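PDB 5FX8: manganese lipoxygenase from Gaeumannomyces graminis, which oxidises linoleic and alpha-linolenic acids with molecular oxygen at a catalytic manganese ion, giving 11S- and 13R-hydroperoxy fatty acids. Local coordinates for residues G236-D241 / N245-L250; L250-N255 / L272-M277; V335-G340 / L349-A354; E399-L404 / V470-G475; D553-P558 / P566-A571. All blocks are in the same frame, centred on the assembly; numbering follows the deposited sequence.

The five contacts follow one another along the lipoxygenase chain. Contacts 1 and 2 are joined directly: both use strand 246-253, share L250, and have centres 14 Å apart, the hairpin running on into the strand that contact 2 packs on helix 268-305, which carries the manganese ligands H290 and H294. Contact 3 comes nearest the metal, the F337 side chain about 9 Å from the manganese ion; in contact 4, G475 lies about 11 Å from it, on the helix that bears H478. Contact 4 lies on helix 396-420 and contact 5 packs against it, nearest atoms about 4 Å apart. Contacts 2 and 5, with centres 48 Å apart, lie on opposite sides of the chain's centre.

Contact 1: residues G236-D241 / N245-L250; sequences GLFYLD and NQFLPL
Y239 and L248 lie side by side and point the same way in an antiparallel beta hairpin, formed by strands 235-241 and 246-253 of a small antiparallel sheet. They are a hydrogen-bonded pair: Y239 N reaches L248 O at 2.9 Å, within the carbonyl plane, and L248 N returns to Y239 O at 2.8 Å. The chi1 of Y239 (82°) places CG between the backbone N and the carbonyl carbon, which brings Y239 CE1 to 3.8 Å from L248 CB. The L250 side chain crosses the tyrosine at about a right angle and puts L250 CD1 4.0 Å from Y239 CD1. F238 and F247 send their rings to the other face of the sheet. Their planes are almost parallel, 11° apart, but offset, with little overlap and centroids 5.6 Å apart, and the closest touch is F247 CZ on F238 CB at 3.5 Å. F213 of the next strand meets the F247 ring edge-to-face. Where the hairpin turns, a G1 beta bulge sets N245 and Q246 opposite the single residue D241, whose carboxylate is held by R243 in a salt bridge. Beside the bulge, L240 CD1 rests 3.5 Å from Q246 O.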
# COMPACT_ATOMS: atom_id res chain seq x y z
N GLY A 236 -22.31 5.62 -15.42
CA GLY A 236 -23.14 4.60 -14.82
C GLY A 236 -24.25 5.26 -14.03
O GLY A 236 -24.01 6.18 -13.25
N LEU A 237 -25.47 4.78 -14.26
CA LEU A 237 -26.65 5.23 -13.55
C LEU A 237 -27.08 4.12 -12.60
O LEU A 237 -27.21 2.96 -13.00
CB LEU A 237 -27.77 5.55 -14.52
CG LEU A 237 -28.86 6.50 -14.10
CD1 LEU A 237 -28.28 7.80 -13.65
CD2 LEU A 237 -29.71 6.72 -15.32
N PHE A 238 -27.26 4.48 -11.33
CA PHE A 238 -27.65 3.54 -10.30
C PHE A 238 -28.90 4.04 -9.61
O PHE A 238 -29.22 5.23 -9.65
CB PHE A 238 -26.53 3.34 -9.32
CG PHE A 238 -25.26 2.91 -9.95
CD1 PHE A 238 -24.41 3.82 -10.53
CD2 PHE A 238 -24.90 1.58 -9.93
CE1 PHE A 238 -23.24 3.41 -11.09
CE2 PHE A 238 -23.74 1.17 -10.49
CZ PHE A 238 -22.90 2.08 -11.07
N TYR A 239 -29.64 3.14 -8.98
CA TYR A 239 -30.84 3.57 -8.29
C TYR A 239 -31.05 2.77 -7.02
O TYR A 239 -30.57 1.66 -6.86
CB TYR A 239 -32.09 3.48 -9.17
CG TYR A 239 -32.74 2.12 -9.28
CD1 TYR A 239 -32.10 1.10 -9.91
CD2 TYR A 239 -34.01 1.90 -8.80
CE1 TYR A 239 -32.68 -0.13 -10.05
CE2 TYR A 239 -34.62 0.67 -8.93
CZ TYR A 239 -33.94 -0.34 -9.56
OH TYR A 239 -34.48 -1.58 -9.72
N LEU A 240 -31.78 3.37 -6.09
CA LEU A 240 -32.21 2.69 -4.88
C LEU A 240 -33.61 2.12 -5.12
O LEU A 240 -34.54 2.88 -5.38
CB LEU A 240 -32.16 3.65 -3.70
CG LEU A 240 -32.39 3.06 -2.32
CD1 LEU A 240 -31.53 1.84 -2.09
CD2 LEU A 240 -32.08 4.12 -1.29
N ASP A 241 -33.74 0.80 -5.06
CA ASP A 241 -35.00 0.14 -5.39
C ASP A 241 -35.88 0.01 -4.16
O ASP A 241 -35.51 -0.66 -3.19
CB ASP A 241 -34.76 -1.26 -5.97
CG ASP A 241 -36.04 -1.90 -6.52
OD1 ASP A 241 -37.01 -1.21 -6.87
OD2 ASP A 241 -36.04 -3.12 -6.62
N ASN A 245 -35.16 -2.62 -1.37
CA ASN A 245 -34.28 -1.83 -0.52
C ASN A 245 -32.81 -2.13 -0.83
O ASN A 245 -32.02 -2.50 0.03
CB ASN A 245 -34.60 -2.07 0.95
CG ASN A 245 -34.12 -0.96 1.83
OD1 ASN A 245 -33.95 0.19 1.39
ND2 ASN A 245 -33.92 -1.27 3.11
N GLN A 246 -32.47 -1.98 -2.10
CA GLN A 246 -31.12 -2.27 -2.53
C GLN A 246 -30.65 -1.25 -3.55
O GLN A 246 -31.42 -0.81 -4.40
CB GLN A 246 -31.04 -3.68 -3.10
CG GLN A 246 -31.02 -4.75 -2.05
CD GLN A 246 -30.80 -6.09 -2.68
OE1 GLN A 246 -31.20 -6.29 -3.83
NE2 GLN A 246 -30.14 -7.00 -1.97
N PHE A 247 -29.38 -0.86 -3.42
CA PHE A 247 -28.70 0.01 -4.38
C PHE A 247 -28.28 -0.83 -5.58
O PHE A 247 -27.55 -1.81 -5.43
CB PHE A 247 -27.51 0.66 -3.68
CG PHE A 247 -26.76 1.61 -4.52
CD1 PHE A 247 -27.22 2.88 -4.71
CD2 PHE A 247 -25.58 1.25 -5.10
CE1 PHE A 247 -26.53 3.75 -5.49
CE2 PHE A 247 -24.90 2.13 -5.86
CZ PHE A 247 -25.38 3.38 -6.05
N LEU A 248 -28.72 -0.46 -6.77
CA LEU A 248 -28.64 -1.36 -7.91
C LEU A 248 -28.19 -0.65 -9.19
O LEU A 248 -28.34 0.57 -9.33
CB LEU A 248 -30.00 -2.04 -8.15
CG LEU A 248 -30.46 -3.15 -7.22
CD1 LEU A 248 -31.79 -3.62 -7.69
CD2 LEU A 248 -29.51 -4.30 -7.26
N PRO A 249 -27.65 -1.39 -10.14
CA PRO A 249 -27.32 -0.80 -11.44
C PRO A 249 -28.56 -0.61 -12.29
O PRO A 249 -29.49 -1.42 -12.29
CB PRO A 249 -26.39 -1.84 -12.07
CG PRO A 249 -26.80 -3.11 -11.51
CD PRO A 249 -27.27 -2.82 -10.09
N LEU A 250 -28.56 0.49 -13.03
CA LEU A 250 -29.65 0.78 -13.96
C LEU A 250 -29.16 0.77 -15.40
O LEU A 250 -29.59 -0.07 -16.18
CB LEU A 250 -30.33 2.10 -13.59
CG LEU A 250 -31.76 2.28 -14.08
CD1 LEU A 250 -32.55 3.28 -13.27
CD2 LEU A 250 -31.79 2.69 -15.51

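Contact 2: residues L250-N255 / L272-M277; sequences LAIKTN and LLAKIM
I252, near the C-terminal end of strand 246-253, points its side chain toward the first part of helix 268-305, a strand-on-helix contact that lays the small antiparallel sheet against the long helix carrying the manganese ligands H290 and H294 farther along. The denser part is the end of the isoleucine. With CG1 anti to the carbonyl carbon (chi1 -62°) and the chain extended beyond it, CD1 is delivered to the helix surface at A274. I252 CD1 lies 4.0 Å from A274 CB and 3.7 Å from A274 O. I252 CD1 is also 4.0 Å from K275 CG, so that one methyl covers the junction between two successive helix residues. I252 CG2 is 4.1 Å from A274 O. No hydrogen bond links the segments; methyl groups and the helix backbone meet here by van der Waals contact. F164 of helix 161-166 touches both I252 and K275 and adds to the packing. K275 touches I252 through CG, while its amino group leads away to a salt bridge with D161.

The second part is looser, a single methyl touch just past the end of the strand. T254 and M277 cross obliquely, and the side chain of the methionine bends at chi3 (-77°) to turn its terminal methyl to the threonine. Y262, on the neighbouring strand 261-262, touches T254, A274 and M277 and thus connects the two parts. T254 OG1 is directed elsewhere, to the backbone N of V256. Across the contact the threonine therefore uses its methyl, with T254 CG2 4.1 Å from M277 CE.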
# COMPACT_ATOMS: atom_id res chain seq x y z
N LEU A 250 -28.56 0.49 -13.03
CA LEU A 250 -29.65 0.78 -13.96
C LEU A 250 -29.16 0.77 -15.40
O LEU A 250 -29.59 -0.07 -16.18
CB LEU A 250 -30.33 2.10 -13.59
CG LEU A 250 -31.76 2.28 -14.08
CD1 LEU A 250 -32.55 3.28 -13.27
CD2 LEU A 250 -31.79 2.69 -15.51
N ALA A 251 -28.26 1.67 -15.79
CA ALA A 251 -27.80 1.72 -17.17
C ALA A 251 -26.33 2.13 -17.21
O ALA A 251 -25.79 2.69 -16.25
CB ALA A 251 -28.63 2.69 -18.00
N ILE A 252 -25.69 1.83 -18.33
CA ILE A 252 -24.30 2.21 -18.57
C ILE A 252 -24.20 2.75 -19.98
O ILE A 252 -24.58 2.07 -20.93
CB ILE A 252 -23.34 1.02 -18.37
CG1 ILE A 252 -23.40 0.52 -16.92
CG2 ILE A 252 -21.91 1.41 -18.72
CD1 ILE A 252 -22.55 -0.70 -16.64
N LYS A 253 -23.69 3.96 -20.13
CA LYS A 253 -23.51 4.59 -21.42
C LYS A 253 -22.02 4.78 -21.69
O LYS A 253 -21.32 5.40 -20.88
CB LYS A 253 -24.23 5.94 -21.46
CG LYS A 253 -24.49 6.45 -22.84
CD LYS A 253 -24.89 7.88 -22.83
CE LYS A 253 -25.26 8.31 -24.20
NZ LYS A 253 -25.30 9.77 -24.23
N THR A 254 -21.53 4.28 -22.83
CA THR A 254 -20.09 4.23 -23.08
C THR A 254 -19.51 5.58 -23.41
O THR A 254 -18.32 5.81 -23.16
CB THR A 254 -19.78 3.33 -24.25
OG1 THR A 254 -20.15 4.01 -25.45
CG2 THR A 254 -20.52 2.02 -24.14
N ASN A 255 -20.28 6.45 -24.04
CA ASN A 255 -19.83 7.78 -24.45
C ASN A 255 -18.68 7.75 -25.44
O ASN A 255 -17.94 8.73 -25.53
CB ASN A 255 -19.39 8.63 -23.26
CG ASN A 255 -20.52 9.00 -22.37
OD1 ASN A 255 -20.45 8.81 -21.17
ND2 ASN A 255 -21.58 9.56 -22.95
N LEU A 272 -22.62 -7.79 -19.17
CA LEU A 272 -21.39 -8.10 -18.47
C LEU A 272 -20.23 -7.27 -19.01
O LEU A 272 -19.44 -6.73 -18.25
CB LEU A 272 -21.10 -9.59 -18.55
CG LEU A 272 -19.78 -10.06 -17.96
CD1 LEU A 272 -19.64 -9.68 -16.53
CD2 LEU A 272 -19.67 -11.54 -18.07
N LEU A 273 -20.17 -7.10 -20.34
CA LEU A 273 -19.10 -6.32 -20.93
C LEU A 273 -19.23 -4.85 -20.60
O LEU A 273 -18.23 -4.14 -20.52
CB LEU A 273 -19.07 -6.51 -22.45
CG LEU A 273 -17.86 -5.86 -23.13
CD1 LEU A 273 -16.60 -6.44 -22.58
CD2 LEU A 273 -17.92 -6.10 -24.59
N ALA A 274 -20.46 -4.37 -20.45
CA ALA A 274 -20.64 -2.99 -20.05
C ALA A 274 -20.10 -2.78 -18.65
O ALA A 274 -19.42 -1.78 -18.37
CB ALA A 274 -22.11 -2.63 -20.13
N LYS A 275 -20.37 -3.73 -17.76
CA LYS A 275 -19.83 -3.59 -16.42
C LYS A 275 -18.32 -3.67 -16.44
O LYS A 275 -17.67 -2.98 -15.66
CB LYS A 275 -20.42 -4.64 -15.50
CG LYS A 275 -21.87 -4.42 -15.23
CD LYS A 275 -22.34 -5.38 -14.18
CE LYS A 275 -22.39 -6.79 -14.68
NZ LYS A 275 -22.74 -7.64 -13.53
N ILE A 276 -17.74 -4.48 -17.32
CA ILE A 276 -16.29 -4.54 -17.41
C ILE A 276 -15.72 -3.21 -17.91
O ILE A 276 -14.71 -2.71 -17.39
CB ILE A 276 -15.84 -5.71 -18.30
CG1 ILE A 276 -16.22 -7.04 -17.66
CG2 ILE A 276 -14.34 -5.71 -18.45
CD1 ILE A 276 -15.80 -8.24 -18.42
N MET A 277 -16.36 -2.60 -18.91
CA MET A 277 -15.85 -1.31 -19.39
C MET A 277 -15.93 -0.25 -18.30
O MET A 277 -14.98 0.54 -18.11
CB MET A 277 -16.61 -0.88 -20.64
CG MET A 277 -16.42 -1.81 -21.78
SD MET A 277 -17.18 -1.25 -23.32
CE MET A 277 -18.91 -1.59 -23.06

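Contact 3: residues V335-G340 / L349-A354; sequences VLFNPG and LPASAA
F337, A351 and A354 account for nearly all of the surface buried here, where the chain leaving helix 328-336 lies against the first turn of helix 351-363. A351 directs its methyl at the phenylalanine backbone: A351 CB is 3.4 Å from F337 O and 4.3 Å from F337 CB. The same methyl lies near the plane of the F337 ring, at its edge. One helical turn on, A354 points the same way and meets the ring itself, A354 CB lying 4.0 Å from F337 CE1. The two alanines, three positions apart, thus present a small apolar surface, with one methyl near the phenylalanine main chain and the other beside the CD1-CE1 side of its ring. F337 takes up this position with CG anti to its carbonyl carbon (chi1 -60°). L336, from its own segment, covers one face of the ring, with L336 CG 3.7 Å above the centre.

No hydrogen bond crosses between the segments. The helix start is secured from nearby: P350 is the N-cap and its carbonyl O accepts from both A353 N and A354 N, while D344 receives the A351 N-H. The F337 side chain is about 6 Å from that of the manganese ligand H290, close to the metal site without being part of it. M288 of helix 268-305 touches both F337 and A354, and W343 packs on A354, so the contact lies between the C-terminal end of helix 328-336 and the N-terminal start of helix 351-363, beside helices 268-305 and 342-346.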
# COMPACT_ATOMS: atom_id res chain seq x y z
N VAL A 335 9.58 5.09 -12.42
CA VAL A 335 9.27 3.73 -12.87
C VAL A 335 7.81 3.52 -13.18
O VAL A 335 7.47 2.54 -13.86
CB VAL A 335 9.75 2.67 -11.85
CG1 VAL A 335 11.23 2.77 -11.63
CG2 VAL A 335 9.03 2.81 -10.57
N LEU A 336 6.90 4.37 -12.75
CA LEU A 336 5.50 4.07 -12.96
C LEU A 336 4.93 4.81 -14.16
O LEU A 336 4.36 4.20 -15.06
CB LEU A 336 4.71 4.41 -11.69
CG LEU A 336 3.23 4.08 -11.66
CD1 LEU A 336 3.04 2.66 -12.11
CD2 LEU A 336 2.72 4.28 -10.26
N PHE A 337 5.10 6.13 -14.20
CA PHE A 337 4.48 6.95 -15.23
C PHE A 337 5.48 7.44 -16.26
O PHE A 337 5.17 8.34 -17.03
CB PHE A 337 3.74 8.13 -14.60
CG PHE A 337 2.66 7.71 -13.67
CD1 PHE A 337 1.51 7.12 -14.15
CD2 PHE A 337 2.80 7.89 -12.31
CE1 PHE A 337 0.52 6.72 -13.28
CE2 PHE A 337 1.81 7.50 -11.44
CZ PHE A 337 0.68 6.92 -11.92
N ASN A 338 6.68 6.86 -16.30
CA ASN A 338 7.65 7.12 -17.35
C ASN A 338 7.25 6.42 -18.64
O ASN A 338 6.48 5.46 -18.63
CB ASN A 338 9.03 6.66 -16.92
CG ASN A 338 9.06 5.19 -16.60
OD1 ASN A 338 8.42 4.75 -15.67
ND2 ASN A 338 9.81 4.42 -17.38
N PRO A 339 7.75 6.89 -19.78
CA PRO A 339 7.49 6.19 -21.05
C PRO A 339 7.90 4.74 -20.96
O PRO A 339 9.06 4.42 -20.76
CB PRO A 339 8.34 6.96 -22.05
CG PRO A 339 8.44 8.30 -21.47
CD PRO A 339 8.51 8.13 -19.98
N GLY A 340 6.91 3.86 -21.06
CA GLY A 340 7.15 2.44 -21.02
C GLY A 340 7.29 1.86 -19.64
O GLY A 340 7.80 0.75 -19.50
N LEU A 349 -5.06 3.44 -21.01
CA LEU A 349 -4.67 4.79 -21.34
C LEU A 349 -3.18 5.02 -21.06
O LEU A 349 -2.64 4.50 -20.09
CB LEU A 349 -5.49 5.79 -20.54
CG LEU A 349 -7.00 5.74 -20.77
CD1 LEU A 349 -7.61 6.99 -20.23
CD2 LEU A 349 -7.33 5.62 -22.23
N PRO A 350 -2.52 5.82 -21.89
CA PRO A 350 -1.07 6.04 -21.70
C PRO A 350 -0.79 6.84 -20.44
O PRO A 350 -1.66 7.53 -19.91
CB PRO A 350 -0.67 6.84 -22.95
CG PRO A 350 -1.89 7.60 -23.29
CD PRO A 350 -3.06 6.68 -22.96
N ALA A 351 0.47 6.76 -20.00
CA ALA A 351 0.91 7.47 -18.80
C ALA A 351 0.69 8.96 -18.92
O ALA A 351 0.47 9.63 -17.89
CB ALA A 351 2.38 7.19 -18.52
N SER A 352 0.72 9.51 -20.13
CA SER A 352 0.51 10.95 -20.28
C SER A 352 -0.90 11.35 -19.91
O SER A 352 -1.13 12.45 -19.38
CB SER A 352 0.80 11.35 -21.72
OG SER A 352 -0.02 10.58 -22.58
N ALA A 353 -1.88 10.47 -20.18
CA ALA A 353 -3.27 10.74 -19.82
C ALA A 353 -3.50 10.53 -18.33
O ALA A 353 -4.17 11.34 -17.67
CB ALA A 353 -4.19 9.85 -20.63
N ALA A 354 -2.95 9.44 -17.78
CA ALA A 354 -2.96 9.22 -16.34
C ALA A 354 -2.42 10.41 -15.57
O ALA A 354 -3.01 10.82 -14.57
CB ALA A 354 -2.15 7.97 -15.99

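Contact 4: residues E399-L404 / V470-G475; sequences EDAHRL and VAWITG
Helix 460-481, which carries the manganese ligand H478, packs across helix 396-420 in the mainly helical lipoxygenase fold, and W472 bridges the two helices. The short segments are 11.7 Å apart at the closest approach of their axes and run at 127° to each other. That wide separation is spanned by the indole, whose six-membered ring reaches the other helix. W472 CH2 meets A401 CB at 3.6 Å. The tryptophan sets CG anti to its backbone N, with chi1 at 153°, and this carries the ring across to the alanine. L404, one turn after A401, comes in at the edge of the indole, near its plane, L404 CD2 lying 4.1 Å from W472 CZ3; the two side chains are inclined to each other. The same L404 CD2 methyl touches the main chain at G475 O, also at 4.1 Å, so the leucine spans from the ring to the backbone one turn farther on.

No hydrogen bond passes between the segments. F397 and I405 of helix 396-420 add to the packing of the indole. A wider pi-type turn at 473-475 lies shortly before H478 in the sequence, and T474 OG1 bonds to F614 O, four residues before the metal-binding C-terminal V618. R403 of helix 396-420 forms a salt bridge with E254 of the zonadhesin chain. The arrangement is side-chain packing between two crossing helices of a lipoxygenase helical core, with a leucine methyl also against a backbone carbonyl, on the helix that supplies the manganese ligand H478.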
# COMPACT_ATOMS: atom_id res chain seq x y z
N GLU A 399 -19.37 3.26 7.01
CA GLU A 399 -19.47 2.71 8.35
C GLU A 399 -18.09 2.36 8.89
O GLU A 399 -17.73 2.72 10.02
CB GLU A 399 -20.39 1.49 8.34
CG GLU A 399 -21.84 1.79 7.94
CD GLU A 399 -22.52 0.69 7.09
OE1 GLU A 399 -22.05 -0.47 7.05
OE2 GLU A 399 -23.57 0.99 6.47
N ASP A 400 -17.29 1.65 8.09
CA ASP A 400 -15.91 1.39 8.47
C ASP A 400 -15.12 2.68 8.68
O ASP A 400 -14.38 2.80 9.66
CB ASP A 400 -15.25 0.50 7.42
CG ASP A 400 -15.65 -0.94 7.59
OD1 ASP A 400 -16.30 -1.19 8.61
OD2 ASP A 400 -15.34 -1.81 6.75
N ALA A 401 -15.30 3.66 7.80
CA ALA A 401 -14.64 4.95 7.93
C ALA A 401 -15.07 5.67 9.20
O ALA A 401 -14.24 6.28 9.89
CB ALA A 401 -14.94 5.83 6.71
N HIS A 402 -16.35 5.64 9.51
CA HIS A 402 -16.83 6.29 10.70
C HIS A 402 -16.21 5.67 11.95
O HIS A 402 -15.79 6.40 12.85
CB HIS A 402 -18.34 6.21 10.75
CG HIS A 402 -18.91 6.66 12.05
ND1 HIS A 402 -19.10 7.99 12.35
CD2 HIS A 402 -19.29 5.96 13.14
CE1 HIS A 402 -19.59 8.08 13.58
NE2 HIS A 402 -19.71 6.87 14.08
N ARG A 403 -16.10 4.35 12.00
CA ARG A 403 -15.45 3.75 13.16
C ARG A 403 -14.00 4.17 13.26
O ARG A 403 -13.56 4.70 14.30
CB ARG A 403 -15.57 2.23 13.13
CG ARG A 403 -16.96 1.75 13.17
CD ARG A 403 -17.03 0.24 13.09
NE ARG A 403 -18.36 -0.23 12.72
CZ ARG A 403 -19.35 -0.49 13.57
NH1 ARG A 403 -19.19 -0.32 14.87
NH2 ARG A 403 -20.51 -0.91 13.12
N LEU A 404 -13.22 3.96 12.19
CA LEU A 404 -11.79 4.23 12.27
C LEU A 404 -11.52 5.71 12.57
O LEU A 404 -10.71 6.04 13.43
CB LEU A 404 -11.10 3.80 10.99
CG LEU A 404 -9.59 4.07 10.93
CD1 LEU A 404 -8.79 3.32 12.02
CD2 LEU A 404 -9.08 3.77 9.54
N VAL A 470 -5.51 14.35 8.38
CA VAL A 470 -4.25 13.86 7.85
C VAL A 470 -4.07 12.39 8.21
O VAL A 470 -3.78 11.56 7.34
CB VAL A 470 -3.05 14.69 8.31
CG1 VAL A 470 -1.82 14.03 7.79
CG2 VAL A 470 -3.13 16.08 7.76
N ALA A 471 -4.25 12.04 9.49
CA ALA A 471 -4.10 10.64 9.84
C ALA A 471 -5.06 9.77 9.05
O ALA A 471 -4.73 8.64 8.69
CB ALA A 471 -4.27 10.43 11.35
N TRP A 472 -6.25 10.29 8.74
CA TRP A 472 -7.27 9.51 8.06
C TRP A 472 -6.88 9.27 6.60
O TRP A 472 -7.08 8.18 6.07
CB TRP A 472 -8.64 10.21 8.18
CG TRP A 472 -9.54 9.87 7.05
CD1 TRP A 472 -9.88 10.68 6.01
CD2 TRP A 472 -10.15 8.60 6.78
NE1 TRP A 472 -10.67 10.00 5.12
CE2 TRP A 472 -10.84 8.72 5.57
CE3 TRP A 472 -10.16 7.37 7.44
CZ2 TRP A 472 -11.54 7.67 5.02
CZ3 TRP A 472 -10.86 6.34 6.88
CH2 TRP A 472 -11.52 6.48 5.69
N ILE A 473 -6.25 10.26 5.97
CA ILE A 473 -5.71 10.05 4.64
C ILE A 473 -4.59 9.02 4.67
O ILE A 473 -4.58 8.08 3.87
CB ILE A 473 -5.23 11.39 4.05
CG1 ILE A 473 -6.42 12.25 3.71
CG2 ILE A 473 -4.41 11.18 2.79
CD1 ILE A 473 -6.00 13.67 3.49
N THR A 474 -3.64 9.16 5.57
CA THR A 474 -2.53 8.25 5.40
C THR A 474 -2.83 6.86 5.90
O THR A 474 -2.20 5.90 5.44
CB THR A 474 -1.24 8.78 6.06
OG1 THR A 474 -1.31 8.69 7.48
CG2 THR A 474 -1.01 10.19 5.66
N GLY A 475 -3.80 6.69 6.78
CA GLY A 475 -3.96 5.36 7.31
C GLY A 475 -5.28 4.75 6.95
O GLY A 475 -5.62 3.68 7.42

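Contact 5: residues D553-P558 / P566-A571; sequences DAFAAP and PGYAAA
Y568 OH donates a hydrogen bond of 2.6 Å to F555 O, tying the first turn of helix 566-587 to a type I beta turn, D553 to A556, in the loop before helix 558-563. The donor approaches with a C=O...O angle of 117°, well off the extension of the carbonyl, and is tilted 18° from its plane. Relative to the tyrosine ring, the carbonyl oxygen lies at the edge, near the ring plane, and F555 O is 3.2 Å from Y568 CE1. The phenol therefore meets the turn with its outer end, not with a face.

The two aromatic side chains cross at about a right angle. F555 begins by pointing toward the helix, but its ring leads away, so the phenol oxygen meets the start of the side chain: Y568 OH is 3.2 Å from F555 CB, and Y568 CZ is 4.0 Å from that same carbon. With CG anti to the backbone N (chi1 -178°), the tyrosine extends from the helix and carries its hydroxyl across to the loop. The turn is closed by A556 N bonding to D553 O at 3.2 Å, and R320 bonds to the carbonyl oxygens of D553 and A554.

Both rings are embedded in an aromatic cluster: F411 of helix 396-420 stacks on F555 and meets Y568 edge-to-face, while F575 meets F555 edge-to-face. L560 and L561 of helix 558-563 pack on the tyrosine. Within its own segment, A554 covers one face of the phenylalanine, with A554 CB 4.0 Å above the centre of the F555 ring.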
# COMPACT_ATOMS: atom_id res chain seq x y z
N ASP A 553 -0.06 0.89 15.19
CA ASP A 553 1.20 1.39 15.72
C ASP A 553 1.48 2.81 15.28
O ASP A 553 2.61 3.28 15.45
CB ASP A 553 2.39 0.50 15.29
CG ASP A 553 2.08 -0.99 15.36
OD1 ASP A 553 1.85 -1.49 16.49
OD2 ASP A 553 2.08 -1.67 14.29
N ALA A 554 0.49 3.49 14.71
CA ALA A 554 0.76 4.80 14.11
C ALA A 554 1.38 5.76 15.11
O ALA A 554 2.29 6.51 14.75
CB ALA A 554 -0.51 5.41 13.55
N PHE A 555 0.90 5.79 16.35
CA PHE A 555 1.34 6.80 17.30
C PHE A 555 2.27 6.23 18.34
O PHE A 555 2.63 6.93 19.29
CB PHE A 555 0.13 7.47 17.96
CG PHE A 555 -0.83 7.98 16.97
CD1 PHE A 555 -0.49 9.00 16.13
CD2 PHE A 555 -2.06 7.40 16.84
CE1 PHE A 555 -1.34 9.45 15.19
CE2 PHE A 555 -2.92 7.84 15.90
CZ PHE A 555 -2.56 8.88 15.06
N ALA A 556 2.71 5.00 18.13
CA ALA A 556 3.47 4.22 19.07
C ALA A 556 4.94 4.26 18.77
O ALA A 556 5.66 3.36 19.18
CB ALA A 556 2.97 2.79 19.04
N ALA A 557 5.39 5.24 18.02
CA ALA A 557 6.81 5.40 17.79
C ALA A 557 7.52 5.67 19.10
O ALA A 557 7.17 6.62 19.80
CB ALA A 557 7.07 6.56 16.85
N PRO A 558 8.60 4.94 19.41
CA PRO A 558 9.30 5.15 20.68
C PRO A 558 9.74 6.59 20.94
O PRO A 558 9.66 7.04 22.08
CB PRO A 558 10.49 4.21 20.56
CG PRO A 558 10.00 3.13 19.64
CD PRO A 558 9.20 3.85 18.62
N PRO A 566 2.84 12.28 29.39
CA PRO A 566 1.99 11.13 29.77
C PRO A 566 0.68 11.04 29.02
O PRO A 566 0.25 9.94 28.66
CB PRO A 566 1.75 11.38 31.27
CG PRO A 566 2.89 12.18 31.69
CD PRO A 566 3.23 13.08 30.55
N GLY A 567 0.04 12.18 28.80
CA GLY A 567 -1.21 12.20 28.07
C GLY A 567 -1.08 11.63 26.67
O GLY A 567 -1.99 10.95 26.19
N TYR A 568 0.06 11.87 26.01
CA TYR A 568 0.28 11.26 24.70
C TYR A 568 0.25 9.74 24.80
O TYR A 568 -0.38 9.07 23.97
CB TYR A 568 1.59 11.75 24.08
CG TYR A 568 1.83 11.19 22.70
CD1 TYR A 568 2.35 9.93 22.55
CD2 TYR A 568 1.50 11.91 21.56
CE1 TYR A 568 2.53 9.38 21.32
CE2 TYR A 568 1.69 11.36 20.31
CZ TYR A 568 2.21 10.10 20.21
OH TYR A 568 2.44 9.49 19.02
N ALA A 569 0.90 9.17 25.82
CA ALA A 569 1.00 7.72 25.90
C ALA A 569 -0.33 7.09 26.30
O ALA A 569 -0.64 5.96 25.88
CB ALA A 569 2.11 7.32 26.85
N ALA A 570 -1.13 7.80 27.09
CA ALA A 570 -2.45 7.29 27.41
C ALA A 570 -3.36 7.34 26.19
O ALA A 570 -4.15 6.42 25.96
CB ALA A 570 -3.05 8.09 28.57
N ALA A 571 -3.26 8.40 25.38
CA ALA A 571 -4.07 8.43 24.16
C ALA A 571 -3.62 7.34 23.21
O ALA A 571 -4.45 6.72 22.53
CB ALA A 571 -4.02 9.80 23.49